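Local coordinates for arginine 3rd transport system periplasmic binding protein (Legionella pneumophila subsp. pneumophila str. Philadelphia 1, PDB 3KZG) that probably binds arginine in the periplasm as the solute-binding component of an amino-acid transport system, at residues 122-127 and 154-159; 38-43 and 216-221. One frame throughout, in Å; residues are numbered along the deposited sequence.

Contact 1 (122-127 and 154-159); sequences ARQVLS and ASLMDY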
ATOM      1  N   ALA A 122       9.565  38.467   1.275  1.00 18.30           N
ATOM      2  CA  ALA A 122      10.183  39.678   1.794  1.00 20.81           C
ATOM      3  C   ALA A 122       9.746  39.809   3.248  1.00 22.44           C
ATOM      4  O   ALA A 122      10.548  40.105   4.140  1.00 22.46           O
ATOM      5  CB  ALA A 122       9.713  40.894   1.002  1.00 21.27           C
ATOM      6  N   ARG A 123       8.457  39.585   3.479  1.00 23.28           N
ATOM      7  CA  ARG A 123       7.897  39.675   4.818  1.00 23.59           C
ATOM      8  C   ARG A 123       8.515  38.636   5.749  1.00 21.53           C
ATOM      9  O   ARG A 123       8.773  38.917   6.919  1.00 22.40           O
ATOM     10  CB  ARG A 123       6.377  39.495   4.757  1.00 28.06           C
ATOM     11  CG  ARG A 123       5.680  39.648   6.097  1.00 34.41           C
ATOM     12  CD  ARG A 123       4.168  39.578   5.937  1.00 40.11           C
ATOM     13  NE  ARG A 123       3.653  40.672   5.117  1.00 45.34           N
ATOM     14  CZ  ARG A 123       3.713  41.959   5.455  1.00 48.05           C
ATOM     15  NH1 ARG A 123       4.267  42.327   6.605  1.00 48.91           N
ATOM     16  NH2 ARG A 123       3.213  42.882   4.643  1.00 49.07           N
ATOM     17  N   GLN A 124       8.768  37.439   5.229  1.00 20.85           N
ATOM     18  CA  GLN A 124       9.362  36.378   6.038  1.00 20.62           C
ATOM     19  C   GLN A 124      10.772  36.761   6.474  1.00 21.19           C
ATOM     20  O   GLN A 124      11.151  36.578   7.630  1.00 20.07           O
ATOM     21  CB  GLN A 124       9.423  35.071   5.254  1.00 21.89           C
ATOM     22  CG  GLN A 124       9.789  33.879   6.121  1.00 23.35           C
ATOM     23  CD  GLN A 124      10.220  32.675   5.316  1.00 23.43           C
ATOM     24  OE1 GLN A 124       9.569  32.295   4.345  1.00 23.99           O
ATOM     25  NE2 GLN A 124      11.325  32.061   5.723  1.00 26.45           N
ATOM     26  N   VAL A 125      11.542  37.299   5.534  1.00 20.81           N
ATOM     27  CA  VAL A 125      12.910  37.712   5.803  1.00 20.41           C
ATOM     28  C   VAL A 125      12.984  38.799   6.873  1.00 20.75           C
ATOM     29  O   VAL A 125      13.734  38.679   7.844  1.00 20.58           O
ATOM     30  CB  VAL A 125      13.593  38.240   4.507  1.00 21.41           C
ATOM     31  CG1 VAL A 125      14.978  38.777   4.816  1.00 18.35           C
ATOM     32  CG2 VAL A 125      13.685  37.122   3.477  1.00 21.61           C
ATOM     33  N   LEU A 126      12.208  39.862   6.704  1.00 22.01           N
ATOM     34  CA  LEU A 126      12.254  40.950   7.668  1.00 23.64           C
ATOM     35  C   LEU A 126      11.721  40.556   9.043  1.00 24.72           C
ATOM     36  O   LEU A 126      12.230  41.024  10.057  1.00 25.30           O
ATOM     37  CB  LEU A 126      11.500  42.169   7.130  1.00 22.49           C
ATOM     38  CG  LEU A 126      12.076  42.809   5.856  1.00 23.80           C
ATOM     39  CD1 LEU A 126      11.257  44.034   5.520  1.00 24.24           C
ATOM     40  CD2 LEU A 126      13.534  43.196   6.033  1.00 21.70           C
ATOM     41  N   SER A 127      10.717  39.684   9.072  1.00 26.64           N
ATOM     42  CA  SER A 127      10.123  39.234  10.330  1.00 29.31           C
ATOM     43  C   SER A 127      11.118  38.474  11.204  1.00 30.22           C
ATOM     44  O   SER A 127      10.880  38.262  12.392  1.00 30.41           O
ATOM     45  CB  SER A 127       8.907  38.341  10.051  1.00 30.66           C
ATOM     46  OG  SER A 127       9.297  37.112   9.459  1.00 31.91           O
ATOM     47  N   ALA A 154      22.332  36.200  -0.700  1.00 21.05           N
ATOM     48  CA  ALA A 154      21.572  34.964  -0.763  1.00 20.94           C
ATOM     49  C   ALA A 154      20.163  35.268  -1.248  1.00 20.69           C
ATOM     50  O   ALA A 154      19.786  36.428  -1.415  1.00 22.19           O
ATOM     51  CB  ALA A 154      21.514  34.315   0.615  1.00 21.54           C
ATOM     52  N   SER A 155      19.394  34.211  -1.453  1.00 19.70           N
ATOM     53  CA  SER A 155      18.028  34.322  -1.930  1.00 21.08           C
ATOM     54  C   SER A 155      17.097  33.389  -1.154  1.00 20.24           C
ATOM     55  O   SER A 155      17.483  32.277  -0.790  1.00 21.05           O
ATOM     56  CB  SER A 155      17.990  33.980  -3.423  1.00 22.78           C
ATOM     57  OG  SER A 155      16.661  33.869  -3.895  1.00 26.35           O
ATOM     58  N   LEU A 156      15.882  33.859  -0.887  1.00 19.19           N
ATOM     59  CA  LEU A 156      14.873  33.061  -0.197  1.00 18.23           C
ATOM     60  C   LEU A 156      13.807  32.812  -1.256  1.00 17.72           C
ATOM     61  O   LEU A 156      13.190  33.754  -1.754  1.00 17.53           O
ATOM     62  CB  LEU A 156      14.280  33.833   0.997  1.00 18.08           C
ATOM     63  CG  LEU A 156      13.186  33.101   1.792  1.00 19.75           C
ATOM     64  CD1 LEU A 156      13.707  31.754   2.278  1.00 17.43           C
ATOM     65  CD2 LEU A 156      12.746  33.953   2.974  1.00 18.41           C
HETATM   66  N   MSE A 157      13.626  31.542  -1.617  1.00 19.42           N
HETATM   67  CA  MSE A 157      12.660  31.135  -2.633  1.00 20.43           C
HETATM   68  C   MSE A 157      11.950  29.849  -2.218  1.00 18.66           C
HETATM   69  O   MSE A 157      12.171  29.345  -1.120  1.00 19.48           O
HETATM   70  CB  MSE A 157      13.377  30.924  -3.978  1.00 24.49           C
HETATM   71  CG  MSE A 157      14.453  29.832  -3.978  1.00 30.64           C
HETATM   72 SE   MSE A 157      15.453  29.682  -5.653  1.00 41.37          SE
HETATM   73  CE  MSE A 157      16.461  31.357  -5.561  1.00 34.82           C
ATOM     74  N   ASP A 158      11.093  29.332  -3.093  1.00 17.38           N
ATOM     75  CA  ASP A 158      10.374  28.094  -2.813  1.00 16.32           C
ATOM     76  C   ASP A 158      11.389  26.968  -2.576  1.00 17.09           C
ATOM     77  O   ASP A 158      12.418  26.891  -3.258  1.00 18.90           O
ATOM     78  CB  ASP A 158       9.467  27.711  -3.991  1.00 16.60           C
ATOM     79  CG  ASP A 158       8.474  28.810  -4.364  1.00 19.20           C
ATOM     80  OD1 ASP A 158       7.703  29.257  -3.489  1.00 19.31           O
ATOM     81  OD2 ASP A 158       8.458  29.220  -5.544  1.00 19.65           O
ATOM     82  N   TYR A 159      11.095  26.100  -1.614  1.00 15.57           N
ATOM     83  CA  TYR A 159      11.966  24.978  -1.288  1.00 14.72           C
ATOM     84  C   TYR A 159      12.255  24.065  -2.487  1.00 14.89           C
ATOM     85  O   TYR A 159      13.418  23.755  -2.759  1.00 13.92           O
ATOM     86  CB  TYR A 159      11.356  24.156  -0.147  1.00 18.26           C
ATOM     87  CG  TYR A 159      12.100  22.868   0.135  1.00 20.58           C
ATOM     88  CD1 TYR A 159      13.402  22.890   0.635  1.00 21.19           C
ATOM     89  CD2 TYR A 159      11.516  21.631  -0.135  1.00 20.14           C
ATOM     90  CE1 TYR A 159      14.113  21.713   0.856  1.00 24.25           C
ATOM     91  CE2 TYR A 159      12.217  20.442   0.081  1.00 23.42           C
ATOM     92  CZ  TYR A 159      13.514  20.492   0.575  1.00 24.42           C
ATOM     93  OH  TYR A 159      14.222  19.332   0.777  1.00 26.42           O
TER

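Contact 2 (38-43 and 216-221); sequences CRRLHA and EADGTY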
ATOM      1  N   CYS A  38      -8.410  19.806 -15.129  1.00 23.64           N
ATOM      2  CA  CYS A  38      -9.307  20.242 -16.194  1.00 25.72           C
ATOM      3  C   CYS A  38      -9.982  19.083 -16.921  1.00 26.90           C
ATOM      4  O   CYS A  38     -11.159  19.175 -17.258  1.00 28.18           O
ATOM      5  CB  CYS A  38      -8.561  21.121 -17.202  1.00 24.59           C
ATOM      6  SG  CYS A  38      -8.181  22.769 -16.590  1.00 27.66           S
ATOM      7  N   ARG A  39      -9.263  17.988 -17.163  1.00 27.88           N
ATOM      8  CA  ARG A  39      -9.889  16.864 -17.855  1.00 29.93           C
ATOM      9  C   ARG A  39     -10.972  16.244 -16.980  1.00 29.13           C
ATOM     10  O   ARG A  39     -11.983  15.748 -17.483  1.00 28.60           O
ATOM     11  CB  ARG A  39      -8.858  15.798 -18.251  1.00 33.07           C
ATOM     12  CG  ARG A  39      -8.165  15.092 -17.105  1.00 39.70           C
ATOM     13  CD  ARG A  39      -7.217  14.015 -17.638  1.00 44.24           C
ATOM     14  NE  ARG A  39      -7.929  12.835 -18.123  1.00 46.96           N
ATOM     15  CZ  ARG A  39      -8.485  11.920 -17.333  1.00 48.38           C
ATOM     16  NH1 ARG A  39      -8.408  12.043 -16.015  1.00 49.02           N
ATOM     17  NH2 ARG A  39      -9.124  10.884 -17.859  1.00 49.83           N
ATOM     18  N   ARG A  40     -10.754  16.280 -15.669  1.00 26.74           N
ATOM     19  CA  ARG A  40     -11.719  15.741 -14.721  1.00 26.21           C
ATOM     20  C   ARG A  40     -12.915  16.683 -14.659  1.00 24.97           C
ATOM     21  O   ARG A  40     -14.023  16.273 -14.334  1.00 23.67           O
ATOM     22  CB  ARG A  40     -11.071  15.577 -13.341  1.00 24.65           C
ATOM     23  CG  ARG A  40     -10.096  14.411 -13.302  1.00 24.40           C
ATOM     24  CD  ARG A  40      -9.309  14.337 -12.004  1.00 25.12           C
ATOM     25  NE  ARG A  40      -8.341  13.248 -12.059  1.00 22.68           N
ATOM     26  CZ  ARG A  40      -8.506  12.058 -11.492  1.00 23.29           C
ATOM     27  NH1 ARG A  40      -9.612  11.785 -10.805  1.00 24.77           N
ATOM     28  NH2 ARG A  40      -7.569  11.131 -11.627  1.00 22.74           N
ATOM     29  N   LEU A  41     -12.673  17.949 -14.985  1.00 26.35           N
ATOM     30  CA  LEU A  41     -13.720  18.958 -15.012  1.00 27.16           C
ATOM     31  C   LEU A  41     -14.402  18.890 -16.377  1.00 29.18           C
ATOM     32  O   LEU A  41     -15.391  19.580 -16.622  1.00 29.46           O
ATOM     33  CB  LEU A  41     -13.128  20.357 -14.807  1.00 25.77           C
ATOM     34  CG  LEU A  41     -12.664  20.731 -13.396  1.00 25.05           C
ATOM     35  CD1 LEU A  41     -11.973  22.090 -13.408  1.00 24.67           C
ATOM     36  CD2 LEU A  41     -13.867  20.751 -12.465  1.00 25.19           C
ATOM     37  N   HIS A  42     -13.865  18.046 -17.257  1.00 31.51           N
ATOM     38  CA  HIS A  42     -14.398  17.879 -18.609  1.00 34.98           C
ATOM     39  C   HIS A  42     -14.247  19.177 -19.398  1.00 36.29           C
ATOM     40  O   HIS A  42     -15.055  19.484 -20.274  1.00 37.80           O
ATOM     41  CB  HIS A  42     -15.878  17.479 -18.556  1.00 35.08           C
ATOM     42  CG  HIS A  42     -16.132  16.193 -17.833  1.00 37.09           C
ATOM     43  ND1 HIS A  42     -17.391  15.810 -17.416  1.00 38.96           N
ATOM     44  CD2 HIS A  42     -15.296  15.198 -17.454  1.00 38.01           C
ATOM     45  CE1 HIS A  42     -17.317  14.640 -16.810  1.00 38.77           C
ATOM     46  NE2 HIS A  42     -16.055  14.246 -16.820  1.00 39.03           N
ATOM     47  N   ALA A  43     -13.205  19.936 -19.078  1.00 36.69           N
ATOM     48  CA  ALA A  43     -12.941  21.197 -19.752  1.00 36.97           C
ATOM     49  C   ALA A  43     -11.533  21.235 -20.337  1.00 37.02           C
ATOM     50  O   ALA A  43     -10.578  20.762 -19.719  1.00 37.99           O
ATOM     51  CB  ALA A  43     -13.126  22.353 -18.779  1.00 35.63           C
ATOM     52  N   GLU A 216      -6.457  12.421  -4.816  1.00 14.17           N
ATOM     53  CA  GLU A 216      -5.657  11.970  -3.696  1.00 16.43           C
ATOM     54  C   GLU A 216      -6.122  10.574  -3.319  1.00 16.19           C
ATOM     55  O   GLU A 216      -5.341   9.761  -2.832  1.00 16.01           O
ATOM     56  CB  GLU A 216      -5.795  12.945  -2.520  1.00 17.48           C
ATOM     57  CG  GLU A 216      -5.424  14.366  -2.922  1.00 22.60           C
ATOM     58  CD  GLU A 216      -5.547  15.376  -1.803  1.00 23.72           C
ATOM     59  OE1 GLU A 216      -6.571  15.381  -1.093  1.00 23.62           O
ATOM     60  OE2 GLU A 216      -4.615  16.190  -1.648  1.00 29.24           O
ATOM     61  N   ALA A 217      -7.391  10.286  -3.587  1.00 17.20           N
ATOM     62  CA  ALA A 217      -7.946   8.981  -3.252  1.00 17.06           C
ATOM     63  C   ALA A 217      -7.654   7.861  -4.260  1.00 17.36           C
ATOM     64  O   ALA A 217      -7.581   6.700  -3.869  1.00 16.02           O
ATOM     65  CB  ALA A 217      -9.448   9.103  -3.030  1.00 16.35           C
ATOM     66  N   ASP A 218      -7.484   8.187  -5.543  1.00 18.87           N
ATOM     67  CA  ASP A 218      -7.220   7.143  -6.533  1.00 19.83           C
ATOM     68  C   ASP A 218      -5.754   6.971  -6.924  1.00 20.15           C
ATOM     69  O   ASP A 218      -5.447   6.238  -7.864  1.00 21.78           O
ATOM     70  CB  ASP A 218      -8.069   7.348  -7.801  1.00 22.64           C
ATOM     71  CG  ASP A 218      -7.732   8.630  -8.546  1.00 22.36           C
ATOM     72  OD1 ASP A 218      -6.575   9.094  -8.473  1.00 21.21           O
ATOM     73  OD2 ASP A 218      -8.630   9.165  -9.226  1.00 24.55           O
ATOM     74  N   GLY A 219      -4.852   7.643  -6.212  1.00 18.13           N
ATOM     75  CA  GLY A 219      -3.434   7.512  -6.504  1.00 15.00           C
ATOM     76  C   GLY A 219      -2.863   8.392  -7.602  1.00 14.89           C
ATOM     77  O   GLY A 219      -1.649   8.441  -7.790  1.00 14.93           O
ATOM     78  N   THR A 220      -3.722   9.085  -8.334  1.00 15.78           N
ATOM     79  CA  THR A 220      -3.251   9.955  -9.406  1.00 17.73           C
ATOM     80  C   THR A 220      -2.356  11.064  -8.848  1.00 16.67           C
ATOM     81  O   THR A 220      -1.287  11.344  -9.390  1.00 17.14           O
ATOM     82  CB  THR A 220      -4.427  10.595 -10.159  1.00 18.06           C
ATOM     83  OG1 THR A 220      -5.316   9.568 -10.617  1.00 21.66           O
ATOM     84  CG2 THR A 220      -3.915  11.375 -11.363  1.00 21.37           C
ATOM     85  N   TYR A 221      -2.790  11.686  -7.758  1.00 16.39           N
ATOM     86  CA  TYR A 221      -2.016  12.757  -7.147  1.00 15.70           C
ATOM     87  C   TYR A 221      -0.655  12.284  -6.661  1.00 15.72           C
ATOM     88  O   TYR A 221       0.354  12.941  -6.902  1.00 16.26           O
ATOM     89  CB  TYR A 221      -2.782  13.384  -5.978  1.00 17.11           C
ATOM     90  CG  TYR A 221      -1.934  14.312  -5.135  1.00 15.75           C
ATOM     91  CD1 TYR A 221      -1.250  13.836  -4.019  1.00 15.11           C
ATOM     92  CD2 TYR A 221      -1.775  15.653  -5.484  1.00 15.79           C
ATOM     93  CE1 TYR A 221      -0.423  14.669  -3.271  1.00 15.08           C
ATOM     94  CE2 TYR A 221      -0.948  16.500  -4.742  1.00 15.63           C
ATOM     95  CZ  TYR A 221      -0.275  15.997  -3.640  1.00 15.90           C
ATOM     96  OH  TYR A 221       0.564  16.810  -2.914  1.00 15.47           O
TER

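Contact 1 (122-127 and 154-159)
Leu156, on the strand 154-158, aims its side chain at the helix 121-127 and meets Val125 and Gln124 there, and the two segments bury 132 Å² between them. Leu156 CB lies 4.2 Å from Val125 CG2, the first and looser touch. CG stands anti to the backbone N (chi1 179°), which carries the branch out from the strand to the helix. Beyond CG the two methyl groups share the work unequally. Leu156 CD1 only grazes the amide, 4.2 Å from Gln124 NE2. Leu156 CD2 takes the main load: it sits 3.3 Å from Val125 CG2, closer than carbons usually pack, and 3.6 Å from Gln124 NE2, so one methyl group is lodged between a valine branch and an amide.

The approach differs on the two sides. Val125 and Leu156 slide past one another in opposite directions, whereas the Gln124 chain, extended beyond CG, crosses the leucine at about a right angle. The amide gives Leu156 only van der Waals contact, with Gln124 CD also 3.7 Å from Leu156 CD2; its polar atoms are satisfied elsewhere, OE1 by Ser92 OG on the neighbouring strand 91-97. Val125 in turn rests on Tyr94 of that strand and on Val134 of strand 133-137.

The CA atoms of Val125 and Leu156 are 7.8 Å apart, a separation spanned by side chains alone. A helix packed through Val125 and Gln124 against the central strand of a five-stranded mixed sheet is the alpha/beta layering of one lobe of a type 2 periplasmic binding protein.

Contact 2 (38-43 and 216-221)
The CA atoms of Arg40 and Thr220, the nearest pair, are 11.6 Å apart, a gap bridged by one long arginine that starts in the last turn of helix 29-40 and reaches the turn between helices 202-217 and 220-228. The Arg40 chain, extended from CG to NE, gives the reach; the grip on Asp218 is end-on, through NH1 and NH2. Arg40 NH1 lies 3.2 Å and Arg40 NH2 3.3 Å from Asp218 OD2, forming a salt bridge with bent bonds (N-H...O 144° and 142°). Asp218 OD2 turns its syn lone pair to Arg40 NH1; Arg40 NH2 comes to the same side but out of the carboxylate plane, which lies 44° from the guanidinium plane. Glu36, one turn earlier on the same helix, is the stronger partner of Arg40: its OE2 forms a salt bridge with Arg40 NE. Thr220 OG1 also sits at the guanidinium edge, but its angle to NH2 is too poor for a hydrogen bond.

The other carboxylate oxygen serves the turn. Asp218 OD1 accepts from Thr220 N at 2.9 Å, which makes an Asx turn across Gly219, the N-cap residue of the next helix; the same oxygen takes the Thr220 hydroxyl from above the carboxylate plane. Together they fix the carboxylate's rotation. His42, with positive phi, closes helix 29-40 in a Schellman motif. Ile211 and Met215 of helix 202-217 pack against the Arg40 side chain.

Overall arrangement
Contact 1 and contact 2 lie on opposite sides of the chain's centre, their own centres about 33 Å apart and their nearest atoms about 12 Å apart. In chain order, 38-43 comes first, then 122-127 and 154-159, then 216-221, so both segments of contact 1 fall between those of contact 2. Contact 1 sets helix 121-127 against strand 154-158, the middle strand of the five-stranded sheet; contact 2 joins helix 29-40, beside the sheet that contains strand 4-13, to the C-terminal helices. That separation is consistent with the two-lobed build of this family, in which the chain leaves one lobe and returns to it, and solute is held between the lobes.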